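Local coordinates for ribosomal-protein-alanine acetyltransferase (Clostridium acetobutylicum, PDB 3DNS) that probably acetylates the N-terminal alanine of a ribosomal protein, the present chain being the N-terminal domain of the longer enzyme, at residues 63-68 and 97-102; 87-92 and 117-122. All coordinates share one frame; numbering follows the deposited sequence.

Overall arrangement
Both interactions belong to the mixed sheet of a GNAT-type acetyltransferase domain and the helices packed on it; their centres lie about 17 Å apart. Interaction 1 joins helix 61-78 to helix 95-99 and the turn that ends it. Interaction 2 pairs strand 83-89 with strand 117-127, antiparallel neighbours in the sheet. Along the chain the segments alternate, 63-68, 87-92, 97-102 and 117-122, with strand 83-89 running between the two helices. The two contacts meet where F97 CZ packs on V88 CG1 at 3.8 Å. The helix pair therefore rests on the very strand whose end interaction 2 holds, in an apolar layer where F97 lies against V88, I86 and M51; the charged groups of interaction 2 lie beyond it.

Interaction 1 of 2, residues 63-68 and 97-102; sequences YIKEIL and FVELGF
The branched end of L68 is the bump of this contact, and the side chains of F97, L100 and F102 shape the hollow that receives it. With CG anti to the carbonyl carbon (chi1 -76°), the fork of methyls is brought against both rings. CD1 sits over the centre of one face of the F97 ring, 3.7 Å from the centroid and 14° off the normal, a CH-pi contact. L100 CD1 fits against L68 CB at 3.7 Å and also lies against the backbone carbonyl of K65, one turn back on helix 61-78. Leucine suits the centre because its fork can address two rings at once. Farther out, K65 reaches across to E99 in a salt bridge whose exact geometry is doubtful; E99 OE2 is held by a hydrogen bond from Q95 NE2.

L100 and F102 flank G101, whose positive phi ends the helix in a Schellman motif and lets the chain turn back so that F102 sends its ring toward L68, whose CD2 it meets obliquely at CZ (4.1 Å). Beneath, L68, F97 and F102 all touch I86 of strand 83-89. Two helices meeting on one face of a central sheet, one entering strand 83-89 and the other leaving it, are characteristic of the GNAT fold.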
# COMPACT_ATOMS: atom_id res chain seq x y z
N TYR A 63 12.69 4.83 -4.27
CA TYR A 63 12.40 4.15 -2.99
C TYR A 63 12.69 2.67 -3.10
O TYR A 63 13.33 2.08 -2.24
CB TYR A 63 10.95 4.40 -2.52
CG TYR A 63 10.78 5.66 -1.70
CD1 TYR A 63 11.22 6.91 -2.18
CD2 TYR A 63 10.20 5.62 -0.43
CE1 TYR A 63 11.04 8.10 -1.40
CE2 TYR A 63 10.03 6.77 0.34
CZ TYR A 63 10.45 8.01 -0.14
OH TYR A 63 10.26 9.11 0.66
N ILE A 64 12.24 2.06 -4.18
CA ILE A 64 12.54 0.65 -4.44
C ILE A 64 14.04 0.40 -4.44
O ILE A 64 14.49 -0.56 -3.85
CB ILE A 64 11.90 0.19 -5.74
CG1 ILE A 64 10.36 0.37 -5.68
CG2 ILE A 64 12.21 -1.27 -6.03
CD1 ILE A 64 9.81 0.01 -4.36
N LYS A 65 14.79 1.25 -5.14
CA LYS A 65 16.25 1.19 -5.16
C LYS A 65 16.82 1.22 -3.75
O LYS A 65 17.78 0.48 -3.45
CB LYS A 65 16.88 2.33 -5.98
CG LYS A 65 17.04 2.02 -7.45
CD LYS A 65 17.74 3.15 -8.25
CE LYS A 65 16.79 3.94 -9.14
NZ LYS A 65 17.52 4.67 -10.26
N GLU A 66 16.28 2.09 -2.92
CA GLU A 66 16.74 2.19 -1.54
C GLU A 66 16.42 0.91 -0.78
O GLU A 66 17.25 0.36 -0.04
CB GLU A 66 16.13 3.40 -0.83
CG GLU A 66 16.49 3.49 0.64
CD GLU A 66 16.02 4.78 1.27
OE1 GLU A 66 16.46 5.84 0.85
OE2 GLU A 66 15.22 4.73 2.20
N ILE A 67 15.21 0.39 -0.95
CA ILE A 67 14.82 -0.79 -0.20
C ILE A 67 15.78 -1.95 -0.53
O ILE A 67 16.31 -2.62 0.33
CB ILE A 67 13.32 -1.16 -0.51
CG1 ILE A 67 12.38 -0.07 0.04
CG2 ILE A 67 12.92 -2.57 0.03
CD1 ILE A 67 10.98 -0.01 -0.63
N LEU A 68 16.01 -2.14 -1.81
CA LEU A 68 16.89 -3.18 -2.27
C LEU A 68 18.32 -2.98 -1.78
O LEU A 68 18.97 -3.90 -1.37
CB LEU A 68 16.83 -3.24 -3.81
CG LEU A 68 15.59 -3.88 -4.44
CD1 LEU A 68 15.52 -3.50 -5.96
CD2 LEU A 68 15.61 -5.43 -4.27
N PHE A 97 16.04 -2.64 -10.38
CA PHE A 97 16.84 -3.86 -10.31
C PHE A 97 17.99 -3.82 -11.29
O PHE A 97 19.14 -4.20 -10.99
CB PHE A 97 15.99 -5.08 -10.62
CG PHE A 97 15.03 -5.42 -9.57
CD1 PHE A 97 15.38 -6.30 -8.56
CD2 PHE A 97 13.73 -4.86 -9.59
CE1 PHE A 97 14.47 -6.60 -7.55
CE2 PHE A 97 12.84 -5.15 -8.61
CZ PHE A 97 13.20 -6.04 -7.58
N VAL A 98 17.69 -3.41 -12.51
CA VAL A 98 18.70 -3.39 -13.57
C VAL A 98 19.77 -2.31 -13.24
O VAL A 98 20.97 -2.51 -13.44
CB VAL A 98 18.01 -3.26 -14.98
CG1 VAL A 98 19.00 -3.19 -16.14
CG2 VAL A 98 17.05 -4.45 -15.19
N GLU A 99 19.33 -1.17 -12.73
CA GLU A 99 20.26 -0.09 -12.38
C GLU A 99 21.18 -0.44 -11.19
O GLU A 99 22.26 0.14 -11.04
CB GLU A 99 19.46 1.19 -12.10
CG GLU A 99 18.74 1.68 -13.35
CD GLU A 99 17.86 2.91 -13.13
OE1 GLU A 99 17.56 3.24 -11.96
OE2 GLU A 99 17.48 3.55 -14.13
N LEU A 100 20.75 -1.35 -10.31
CA LEU A 100 21.59 -1.76 -9.20
C LEU A 100 22.50 -2.94 -9.60
O LEU A 100 23.35 -3.34 -8.82
CB LEU A 100 20.73 -2.12 -8.00
CG LEU A 100 20.00 -0.96 -7.36
CD1 LEU A 100 18.97 -1.51 -6.31
CD2 LEU A 100 21.02 -0.03 -6.67
N GLY A 101 22.34 -3.47 -10.81
CA GLY A 101 23.19 -4.55 -11.26
C GLY A 101 22.69 -5.98 -11.06
O GLY A 101 23.47 -6.94 -11.22
N PHE A 102 21.41 -6.15 -10.74
CA PHE A 102 20.84 -7.51 -10.66
C PHE A 102 20.73 -8.14 -12.02
O PHE A 102 20.38 -7.47 -12.98
CB PHE A 102 19.43 -7.51 -10.10
CG PHE A 102 19.33 -7.20 -8.66
CD1 PHE A 102 19.27 -8.21 -7.72
CD2 PHE A 102 19.24 -5.90 -8.23
CE1 PHE A 102 19.20 -7.95 -6.39
CE2 PHE A 102 19.13 -5.60 -6.84
CZ PHE A 102 19.10 -6.66 -5.94

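Interaction 2 of 2, residues 87-92 and 117-122; sequences IVDEEV and VLKDEF
The F122 ring takes the E90 side chain over one face: E90 CG stands above the ring centre, 3.5 Å from the centroid, as a CH-pi contact. Beyond it the E90 carboxylate lies stacked on the ring, the two planes only 9° apart, so glutamate contributes both an aliphatic stem and a flat end. F104 meets the same ring edge-to-face. These groups decorate an antiparallel strand pair of the GNAT sheet, where strand 83-89 runs out beside strand 117-127.

V88 and F122 form a hydrogen-bonded pair: V88 N reaches F122 O at 3.1 Å, and F122 N returns to V88 O at 2.8 Å. V88 CG2 packs on F122 CB, beta-branched valine and phenylalanine both being at home in a sheet. D89 and E121 follow as a non-hydrogen-bonded pair with diverging side chains. E121, buried, sends its carboxylate past I87 CG2; R50 NE pairs with its OE2 in a salt bridge, and S111 is hydrogen-bonded to OE1.

After D89 the chain leaves the sheet in a type I turn to V92, yet E90 N still bonds D120 O at 3.2 Å. The side chains of E90 and D120 lie side by side, pointing the same way, their carboxylate planes 72° apart. E90 OE2 and D120 OD2 come within 3.8 Å, probably mildly unfavourable; D120 OD1, the other oxygen, takes a hydrogen bond from K110 N, which may lessen the cost.

K119 draws together D89, E91 and E114. Bent at chi3 (40°), its chain brings NZ to D89, with a longer salt bridge to E91 OE1 and another to E114. Aspartate is short enough to serve both turn and lysine: E91 N meets D89 OD1 from above the carboxylate plane at 2.6 Å, an Asx turn, while D89 OD2 offers its syn lone pair to K119 NZ at 2.7 Å.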
# COMPACT_ATOMS: atom_id res chain seq x y z
N ILE A 87 12.10 -12.63 -6.12
CA ILE A 87 10.90 -12.92 -6.89
C ILE A 87 9.99 -11.73 -6.71
O ILE A 87 9.64 -11.35 -5.57
CB ILE A 87 10.17 -14.14 -6.29
CG1 ILE A 87 11.08 -15.37 -6.20
CG2 ILE A 87 8.90 -14.42 -7.09
CD1 ILE A 87 10.50 -16.54 -5.50
N VAL A 88 9.58 -11.16 -7.83
CA VAL A 88 8.67 -10.00 -7.86
C VAL A 88 7.66 -10.14 -8.99
O VAL A 88 7.96 -10.69 -10.06
CB VAL A 88 9.39 -8.64 -8.09
CG1 VAL A 88 10.17 -8.23 -6.90
CG2 VAL A 88 10.30 -8.67 -9.30
N ASP A 89 6.46 -9.68 -8.72
CA ASP A 89 5.40 -9.57 -9.71
C ASP A 89 5.93 -8.72 -10.84
O ASP A 89 6.65 -7.75 -10.60
CB ASP A 89 4.17 -8.94 -9.02
CG ASP A 89 3.06 -8.63 -9.94
OD1 ASP A 89 3.33 -8.42 -11.13
OD2 ASP A 89 1.91 -8.64 -9.47
N GLU A 90 5.59 -9.09 -12.08
CA GLU A 90 6.13 -8.39 -13.20
C GLU A 90 5.60 -6.95 -13.29
O GLU A 90 6.20 -6.14 -13.98
CB GLU A 90 5.84 -9.13 -14.52
CG GLU A 90 6.74 -10.35 -14.76
CD GLU A 90 6.67 -10.85 -16.16
OE1 GLU A 90 6.06 -10.19 -17.03
OE2 GLU A 90 7.23 -11.92 -16.41
N GLU A 91 4.52 -6.63 -12.58
CA GLU A 91 4.08 -5.23 -12.46
C GLU A 91 5.03 -4.29 -11.78
O GLU A 91 4.95 -3.10 -12.00
CB GLU A 91 2.75 -5.14 -11.72
CG GLU A 91 1.64 -5.67 -12.58
CD GLU A 91 0.28 -5.22 -12.14
OE1 GLU A 91 0.13 -4.85 -10.95
OE2 GLU A 91 -0.62 -5.23 -12.99
N VAL A 92 5.91 -4.81 -10.92
CA VAL A 92 6.85 -3.97 -10.18
C VAL A 92 7.86 -3.46 -11.20
O VAL A 92 8.22 -4.16 -12.15
CB VAL A 92 7.57 -4.74 -9.01
CG1 VAL A 92 8.64 -3.87 -8.32
CG2 VAL A 92 6.53 -5.28 -7.95
N VAL A 117 -7.05 -13.61 -12.70
CA VAL A 117 -6.16 -13.66 -13.85
C VAL A 117 -4.78 -14.11 -13.33
O VAL A 117 -4.28 -13.62 -12.28
CB VAL A 117 -5.99 -12.25 -14.53
CG1 VAL A 117 -5.82 -11.17 -13.49
CG2 VAL A 117 -4.79 -12.23 -15.46
N LEU A 118 -4.15 -15.00 -14.10
CA LEU A 118 -2.83 -15.51 -13.77
C LEU A 118 -1.77 -14.51 -14.25
O LEU A 118 -1.81 -14.07 -15.40
CB LEU A 118 -2.59 -16.87 -14.42
CG LEU A 118 -3.36 -18.10 -13.98
CD1 LEU A 118 -3.32 -19.16 -15.13
CD2 LEU A 118 -2.80 -18.66 -12.68
N LYS A 119 -0.82 -14.17 -13.39
CA LYS A 119 0.24 -13.26 -13.76
C LYS A 119 1.61 -13.91 -13.53
O LYS A 119 1.74 -14.94 -12.83
CB LYS A 119 0.11 -11.95 -12.97
CG LYS A 119 -1.02 -10.99 -13.45
CD LYS A 119 -1.41 -9.93 -12.34
CE LYS A 119 -0.22 -9.40 -11.58
NZ LYS A 119 -0.46 -8.23 -10.63
N ASP A 120 2.63 -13.31 -14.13
CA ASP A 120 3.98 -13.84 -14.11
C ASP A 120 4.78 -13.13 -13.01
O ASP A 120 4.41 -12.02 -12.59
CB ASP A 120 4.66 -13.61 -15.46
CG ASP A 120 3.96 -14.33 -16.63
OD1 ASP A 120 3.15 -15.28 -16.44
OD2 ASP A 120 4.32 -13.95 -17.77
N GLU A 121 5.85 -13.79 -12.55
CA GLU A 121 6.89 -13.20 -11.72
C GLU A 121 8.29 -13.24 -12.35
O GLU A 121 8.71 -14.24 -12.99
CB GLU A 121 6.91 -13.91 -10.37
CG GLU A 121 5.73 -13.59 -9.49
CD GLU A 121 5.78 -14.27 -8.15
OE1 GLU A 121 5.78 -15.54 -8.13
OE2 GLU A 121 5.80 -13.54 -7.11
N PHE A 122 9.03 -12.17 -12.15
CA PHE A 122 10.46 -12.13 -12.47
C PHE A 122 11.29 -12.72 -11.41
O PHE A 122 10.96 -12.58 -10.22
CB PHE A 122 10.98 -10.71 -12.65
CG PHE A 122 10.48 -10.05 -13.86
CD1 PHE A 122 10.70 -10.63 -15.12
CD2 PHE A 122 9.87 -8.84 -13.79
CE1 PHE A 122 10.27 -9.99 -16.29
CE2 PHE A 122 9.46 -8.20 -14.92
CZ PHE A 122 9.64 -8.77 -16.18